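Local coordinates for flavohemoprotein (Vibrio cholerae O1 biovar El Tor, PDB 4EH1), which probably detoxifies nitric oxide by converting it to nitrate with O2 and NAD(P)H, and is represented here by its FAD- and NAD(P)H-binding reductase part, at residues Val118-Gly123 against Gly188-Ala193; Pro128-Leu133 against Val144-Ala149; Lys218-Leu223 against Ala228-Glu233. One frame throughout, in Å; residues are numbered along the deposited sequence.

Contact 1: residues Val118-Gly123 against Gly188-Ala193; sequences VLISAG and GEMQLA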
# COMPACT_ATOMS: atom_id res chain seq x y z
N VAL A 118 4.14 14.06 25.97
CA VAL A 118 3.89 14.79 24.73
C VAL A 118 4.72 14.23 23.57
O VAL A 118 5.95 14.10 23.67
CB VAL A 118 4.06 16.34 24.91
CG1 VAL A 118 3.70 17.07 23.63
CG2 VAL A 118 3.15 16.86 26.02
N LEU A 119 4.06 13.84 22.49
CA LEU A 119 4.75 13.35 21.30
C LEU A 119 4.63 14.45 20.23
O LEU A 119 3.52 14.90 19.93
CB LEU A 119 4.13 12.06 20.77
CG LEU A 119 3.92 10.93 21.80
CD1 LEU A 119 3.35 9.68 21.14
CD2 LEU A 119 5.23 10.63 22.53
N ILE A 120 5.76 14.83 19.65
CA ILE A 120 5.83 15.90 18.67
C ILE A 120 6.66 15.44 17.50
O ILE A 120 7.82 15.05 17.65
CB ILE A 120 6.51 17.16 19.25
CG1 ILE A 120 5.86 17.55 20.58
CG2 ILE A 120 6.46 18.32 18.22
CD1 ILE A 120 6.53 18.76 21.28
N SER A 121 6.09 15.50 16.31
CA SER A 121 6.85 15.13 15.12
C SER A 121 6.33 15.83 13.88
O SER A 121 5.23 16.40 13.90
CB SER A 121 6.78 13.61 14.91
OG SER A 121 5.43 13.20 14.83
N ALA A 122 7.12 15.73 12.81
CA ALA A 122 6.79 16.29 11.50
C ALA A 122 7.15 15.32 10.39
O ALA A 122 8.22 14.70 10.41
CB ALA A 122 7.55 17.61 11.26
N GLY A 123 6.29 15.24 9.40
CA GLY A 123 6.58 14.41 8.24
C GLY A 123 6.79 12.97 8.67
O GLY A 123 5.95 12.38 9.33
N GLY A 188 -0.20 26.27 9.05
CA GLY A 188 1.04 26.97 9.32
C GLY A 188 2.05 26.18 10.11
O GLY A 188 1.98 24.95 10.16
N GLU A 189 3.01 26.88 10.71
CA GLU A 189 3.99 26.21 11.54
C GLU A 189 3.40 25.88 12.91
O GLU A 189 2.48 26.55 13.41
CB GLU A 189 5.28 27.03 11.69
CG GLU A 189 6.10 27.18 10.38
CD GLU A 189 6.74 25.86 9.88
OE1 GLU A 189 7.52 25.24 10.64
OE2 GLU A 189 6.47 25.45 8.71
N MET A 190 3.94 24.83 13.51
CA MET A 190 3.53 24.38 14.81
C MET A 190 3.93 25.44 15.84
O MET A 190 5.10 25.67 16.08
CB MET A 190 4.23 23.06 15.13
CG MET A 190 3.66 22.38 16.38
SD MET A 190 4.50 20.86 16.86
CE MET A 190 3.97 19.68 15.59
N GLN A 191 2.97 26.10 16.45
CA GLN A 191 3.30 27.07 17.48
C GLN A 191 2.73 26.61 18.81
O GLN A 191 1.54 26.34 18.91
CB GLN A 191 2.79 28.44 17.09
CG GLN A 191 3.71 29.10 16.08
CD GLN A 191 3.09 30.33 15.48
OE1 GLN A 191 2.14 30.24 14.70
NE2 GLN A 191 3.62 31.49 15.84
N LEU A 192 3.60 26.53 19.83
CA LEU A 192 3.26 25.85 21.07
C LEU A 192 2.74 26.75 22.21
O LEU A 192 2.20 26.25 23.19
CB LEU A 192 4.46 25.04 21.58
CG LEU A 192 5.10 24.07 20.58
CD1 LEU A 192 6.40 23.58 21.19
CD2 LEU A 192 4.20 22.88 20.24
N ALA A 193 2.89 28.06 22.06
CA ALA A 193 2.73 29.01 23.16
C ALA A 193 1.34 29.04 23.75
O ALA A 193 1.15 29.42 24.90
CB ALA A 193 3.11 30.44 22.69

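Contact 2: residues Pro128-Leu133 against Val144-Ala149; sequences PMQAIL and VTYLYA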
# COMPACT_ATOMS: atom_id res chain seq x y z
N PRO A 128 8.57 6.64 14.35
CA PRO A 128 8.79 6.09 15.70
C PRO A 128 7.69 6.48 16.70
O PRO A 128 7.43 5.70 17.63
CB PRO A 128 10.13 6.69 16.11
CG PRO A 128 10.25 7.95 15.25
CD PRO A 128 9.65 7.56 13.96
N MET A 129 7.07 7.65 16.51
CA MET A 129 6.01 8.08 17.38
C MET A 129 4.84 7.14 17.27
O MET A 129 4.12 6.95 18.25
CB MET A 129 5.52 9.48 17.03
CG MET A 129 6.53 10.57 17.28
SD MET A 129 7.34 10.45 18.91
CE MET A 129 8.47 11.82 18.64
N GLN A 130 4.65 6.54 16.10
CA GLN A 130 3.60 5.54 15.94
C GLN A 130 3.83 4.26 16.79
O GLN A 130 2.87 3.68 17.31
CB GLN A 130 3.42 5.19 14.47
CG GLN A 130 1.96 4.79 14.12
CD GLN A 130 0.96 5.95 14.28
OE1 GLN A 130 1.34 7.12 14.45
NE2 GLN A 130 -0.31 5.62 14.24
N ALA A 131 5.08 3.81 16.89
CA ALA A 131 5.42 2.66 17.73
C ALA A 131 5.10 3.02 19.16
O ALA A 131 4.56 2.22 19.90
CB ALA A 131 6.93 2.26 17.58
N ILE A 132 5.39 4.26 19.54
CA ILE A 132 5.14 4.71 20.91
C ILE A 132 3.64 4.79 21.20
O ILE A 132 3.19 4.27 22.21
CB ILE A 132 5.84 6.03 21.20
CG1 ILE A 132 7.38 5.86 21.08
CG2 ILE A 132 5.46 6.54 22.61
CD1 ILE A 132 8.19 7.14 21.32
N LEU A 133 2.87 5.43 20.31
CA LEU A 133 1.42 5.42 20.47
C LEU A 133 0.87 4.02 20.67
O LEU A 133 0.07 3.79 21.56
CB LEU A 133 0.73 5.97 19.23
CG LEU A 133 0.76 7.48 19.03
CD1 LEU A 133 0.11 7.81 17.67
CD2 LEU A 133 0.08 8.21 20.19
N VAL A 144 -1.82 11.45 27.35
CA VAL A 144 -0.99 11.52 26.14
C VAL A 144 -1.48 12.61 25.17
O VAL A 144 -2.67 12.70 24.86
CB VAL A 144 -0.92 10.15 25.40
CG1 VAL A 144 -0.00 10.25 24.16
CG2 VAL A 144 -0.40 9.04 26.33
N THR A 145 -0.55 13.47 24.73
CA THR A 145 -0.82 14.48 23.71
C THR A 145 0.05 14.22 22.46
O THR A 145 1.27 14.04 22.54
CB THR A 145 -0.53 15.91 24.23
OG1 THR A 145 -1.32 16.16 25.39
CG2 THR A 145 -0.90 16.96 23.17
N TYR A 146 -0.59 14.18 21.30
CA TYR A 146 0.13 13.96 20.06
C TYR A 146 0.10 15.23 19.19
O TYR A 146 -0.97 15.71 18.80
CB TYR A 146 -0.56 12.82 19.35
CG TYR A 146 0.04 12.38 18.03
CD1 TYR A 146 -0.50 12.84 16.82
CD2 TYR A 146 1.09 11.47 17.99
CE1 TYR A 146 0.02 12.43 15.61
CE2 TYR A 146 1.63 11.06 16.78
CZ TYR A 146 1.08 11.53 15.59
OH TYR A 146 1.58 11.12 14.38
N LEU A 147 1.27 15.78 18.89
CA LEU A 147 1.33 17.00 18.07
C LEU A 147 2.08 16.67 16.78
O LEU A 147 3.21 16.17 16.82
CB LEU A 147 2.02 18.14 18.82
CG LEU A 147 1.53 18.48 20.25
CD1 LEU A 147 2.41 19.55 20.88
CD2 LEU A 147 0.10 18.94 20.28
N TYR A 148 1.44 16.95 15.64
CA TYR A 148 1.94 16.50 14.35
C TYR A 148 1.88 17.63 13.30
O TYR A 148 0.86 18.34 13.19
CB TYR A 148 1.14 15.28 13.84
CG TYR A 148 1.71 14.69 12.56
CD1 TYR A 148 3.02 14.24 12.51
CD2 TYR A 148 0.95 14.63 11.38
CE1 TYR A 148 3.58 13.73 11.32
CE2 TYR A 148 1.50 14.12 10.17
CZ TYR A 148 2.81 13.66 10.17
OH TYR A 148 3.36 13.13 9.03
N ALA A 149 2.96 17.80 12.54
CA ALA A 149 3.00 18.78 11.45
C ALA A 149 3.34 18.07 10.13
O ALA A 149 4.26 17.29 10.06
CB ALA A 149 4.01 19.89 11.74
O HOH W 1 3.01 9.10 14.67

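Contact 3: residues Lys218-Leu223 against Ala228-Glu233; sequences KQLLAL and ARIHYE. With SO4 (sulfate ion), chain F.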
# COMPACT_ATOMS: atom_id res chain seq x y z
N LYS A 218 13.65 24.97 20.79
CA LYS A 218 13.69 26.36 21.25
C LYS A 218 12.38 26.85 21.88
O LYS A 218 12.38 27.51 22.92
CB LYS A 218 14.18 27.33 20.15
CG LYS A 218 15.69 27.17 19.85
CD LYS A 218 16.11 27.73 18.50
CE LYS A 218 17.60 27.60 18.32
NZ LYS A 218 18.05 27.95 16.92
N GLN A 219 11.26 26.53 21.25
CA GLN A 219 9.98 26.83 21.87
C GLN A 219 9.81 26.14 23.23
O GLN A 219 9.35 26.76 24.20
CB GLN A 219 8.84 26.41 20.95
CG GLN A 219 8.62 27.30 19.74
CD GLN A 219 7.35 26.89 19.03
OE1 GLN A 219 6.24 27.15 19.53
NE2 GLN A 219 7.48 26.19 17.92
N LEU A 220 10.17 24.86 23.30
CA LEU A 220 10.03 24.13 24.57
C LEU A 220 10.85 24.75 25.69
O LEU A 220 10.36 24.97 26.79
CB LEU A 220 10.39 22.65 24.41
CG LEU A 220 9.38 21.84 23.58
CD1 LEU A 220 9.82 20.39 23.50
CD2 LEU A 220 7.92 21.97 24.12
N LEU A 221 12.11 25.07 25.40
CA LEU A 221 12.96 25.70 26.40
C LEU A 221 12.44 27.08 26.82
O LEU A 221 12.43 27.40 28.01
CB LEU A 221 14.38 25.82 25.88
CG LEU A 221 15.09 24.50 25.62
CD1 LEU A 221 16.44 24.76 24.98
CD2 LEU A 221 15.26 23.76 26.91
N ALA A 222 12.02 27.89 25.86
CA ALA A 222 11.48 29.21 26.19
C ALA A 222 10.21 29.12 27.07
O ALA A 222 9.92 30.06 27.82
CB ALA A 222 11.19 30.00 24.92
N LEU A 223 9.47 28.02 26.95
CA LEU A 223 8.24 27.81 27.73
C LEU A 223 8.56 27.31 29.15
O LEU A 223 7.73 27.38 30.05
CB LEU A 223 7.31 26.81 27.03
CG LEU A 223 6.43 27.38 25.92
CD1 LEU A 223 5.72 26.28 25.14
CD2 LEU A 223 5.41 28.34 26.51
N ALA A 228 16.23 17.97 30.61
CA ALA A 228 16.20 16.55 30.97
C ALA A 228 14.88 15.86 30.60
O ALA A 228 14.81 14.64 30.61
CB ALA A 228 16.50 16.36 32.46
N ARG A 229 13.84 16.63 30.26
CA ARG A 229 12.55 16.07 29.89
C ARG A 229 12.27 16.21 28.39
O ARG A 229 11.15 16.01 27.92
CB ARG A 229 11.41 16.68 30.73
CG ARG A 229 11.47 16.27 32.22
CD ARG A 229 10.28 16.76 33.07
NE ARG A 229 10.35 18.20 33.36
CZ ARG A 229 9.61 19.15 32.78
NH1 ARG A 229 8.69 18.84 31.87
NH2 ARG A 229 9.79 20.42 33.14
N ILE A 230 13.32 16.52 27.63
CA ILE A 230 13.21 16.56 26.18
C ILE A 230 14.00 15.42 25.60
O ILE A 230 15.20 15.30 25.81
CB ILE A 230 13.75 17.86 25.62
CG1 ILE A 230 12.88 19.02 26.12
CG2 ILE A 230 13.73 17.85 24.08
CD1 ILE A 230 13.50 20.36 25.95
N HIS A 231 13.31 14.55 24.88
CA HIS A 231 13.98 13.39 24.32
C HIS A 231 13.75 13.45 22.81
O HIS A 231 12.65 13.78 22.35
CB HIS A 231 13.39 12.10 24.91
CG HIS A 231 13.07 12.19 26.37
ND1 HIS A 231 13.96 11.80 27.35
CD2 HIS A 231 11.94 12.59 27.01
CE1 HIS A 231 13.39 11.97 28.54
NE2 HIS A 231 12.17 12.44 28.36
N TYR A 232 14.77 13.15 22.02
CA TYR A 232 14.63 13.46 20.61
C TYR A 232 15.44 12.54 19.75
O TYR A 232 16.43 11.96 20.20
CB TYR A 232 15.08 14.91 20.34
CG TYR A 232 16.58 15.07 20.43
CD1 TYR A 232 17.23 14.97 21.65
CD2 TYR A 232 17.35 15.31 19.30
CE1 TYR A 232 18.60 15.10 21.77
CE2 TYR A 232 18.74 15.45 19.40
CZ TYR A 232 19.36 15.34 20.64
OH TYR A 232 20.73 15.46 20.77
N GLU A 233 15.02 12.43 18.50
CA GLU A 233 15.78 11.74 17.48
C GLU A 233 15.68 12.51 16.16
O GLU A 233 14.58 12.87 15.73
CB GLU A 233 15.27 10.33 17.28
CG GLU A 233 16.19 9.51 16.37
CD GLU A 233 15.86 8.02 16.37
OE1 GLU A 233 16.70 7.22 16.83
OE2 GLU A 233 14.75 7.66 15.92
S SO4 F . 17.75 10.66 23.51
O1 SO4 F . 17.48 12.10 23.55
O2 SO4 F . 18.94 10.40 22.69
O3 SO4 F . 17.97 10.16 24.86
O4 SO4 F . 16.60 9.96 22.94

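Contact 1: residues Val118-Gly123 against Gly188-Ala193
Met190 reaches the strand with its thioether and touches Ile120 and the backbone beside it. The apolar meeting is compact: SD of Met190 lies 3.5 Å from CG2 of Ile120, and CE of Met190 is 3.9 Å from the same methyl. The methionine chain runs extended from the backbone, with CG anti to the backbone N (chi1 -169°), and then bends at chi3 (-73°), turning CE along the strand toward Ser121. The side chains cross obliquely, and SD and CE both rest on the CG2 branch of the isoleucine.

Against the strand backbone the contact is van der Waals only, CE of Met190 standing 3.9 Å from O of Ser121. Polar bonds to helix 210-223 hold the irregular 188-193 segment: Met190 O accepts from Tyr215 OH and from Gln219 NE2, while Gln219 OE1 takes the N-H of Leu192, so one glutamine amide clasps two backbone sites.

Strand 117-122 is central in the parallel sheet of the NAD-binding domain and leads into Gly123, part of the probable NADP(+) site. Strands 144-150 and 203-208 pair with it, helix 126-138 covers the face carrying Leu119 and Ser121, and Phe212 of helix 210-223 packs on Ile120 beside the methionine, whose other neighbours include Ala149.

Contact 2: residues Pro128-Leu133 against Val144-Ala149
Tyr146 projects from its strand into the side of the helix formed by Met129, Gln130 and Leu133. Its CG is anti to the backbone N (chi1 -179°), which carries the ring off the strand with its CD2/CE2 side against the helix. CB is more distant from the helix, and the touching begins at the ring: CD2 lies 3.8 Å from CD1 of Leu133 and somewhat farther, 4.1 Å, from CG and CD2 of that leucine. One atom further out, CE2 is 3.7 Å from Leu133 CD1 and 4.2 Å from CB of Met129, which sits at the ring edge near its plane. Leucine and tyrosine side chains cross at about a right angle.

At the tip, OH donates to a water 2.5 Å from it, which lies in the plane of the ring and in turn donates to OE1 of Gln130 at 2.6 Å. The amide stands 85° to the ring, and its NE2 is bonded to Thr162 and Glu161, an arrangement that should fix which end of the amide faces the water. Two residues earlier on the strand, Val144 CG1 meets CD2 of Leu133 at 4.5 Å.

The helix segment runs nearly antiparallel to the strand, at 161°, as expected in the beta-alpha-beta unit 117-122, 126-138, 144-150. Leu119 and Ser121 of strand 117-122 pack against Leu133 and Met129, respectively, while Trp171, just before strand 172-177, closes over Leu133 and Val144.

Contact 3: residues Lys218-Leu223 against Ala228-Glu233
The helix segment comes nearest the strand at Leu220 and Ile230, whose CA atoms are 8.4 Å apart, and the segment carries helical bonds such as Ala222 N to Lys218 O (3.0 Å). Ile230 makes the contact with one atom: its CD1 lies 3.9 Å from CD2 of Leu221 and 4.2 Å from CB of Leu220. CG1 is anti to the carbonyl carbon (chi1 -64°) and extends the chain toward the helix, meeting Leu221 at about a right angle. Leu221 is at the solvent-exposed side, whereas Leu220 is buried, packing also on Phe204, Leu206 and Leu192. Helix and strand belong to the beta-alpha-beta unit 203-208, 210-223, 230-234, which completes the parallel sheet at one border.

His231 and Glu233 bond through their backbones to strand 203-208. The intervening N-H of Tyr232 instead donates to O1 of a sulfate ion, 3.3 Å from Tyr232 N and nearly straight at 168°; the ion probably comes from the crystallisation liquor. The same O1 approaches the tyrosine ring obliquely, 3.5 Å from its CD1. His231 turns to stack on Tyr205 and bonds Asp203 through NE2.

How the contacts relate
All three contacts reach the same parallel sheet. Contact 2 is nested within the chain loop closed by contact 1, their centres about 11 Å apart, and their strands are neighbours joined by a probable hydrogen bond from Leu147 N to Leu119 O, 2.6 Å. Tyr148 OH, 2.7 Å from Gly123 O, ties them again at the probable NADP(+) site, to which contact 2 adds Pro128. Contact 3 follows in the chain and meets contact 1 where Leu192 CD1 packs 3.7 Å from Leu220 CD2; contacts 2 and 3 do not touch. Toward the flavin, Glu233 of contact 3 touches FAD, whereas the side chains of Gln130 and Ser121 remain about 9 and 11 Å from it. Glu233 probably influences the heme and FAD redox potentials.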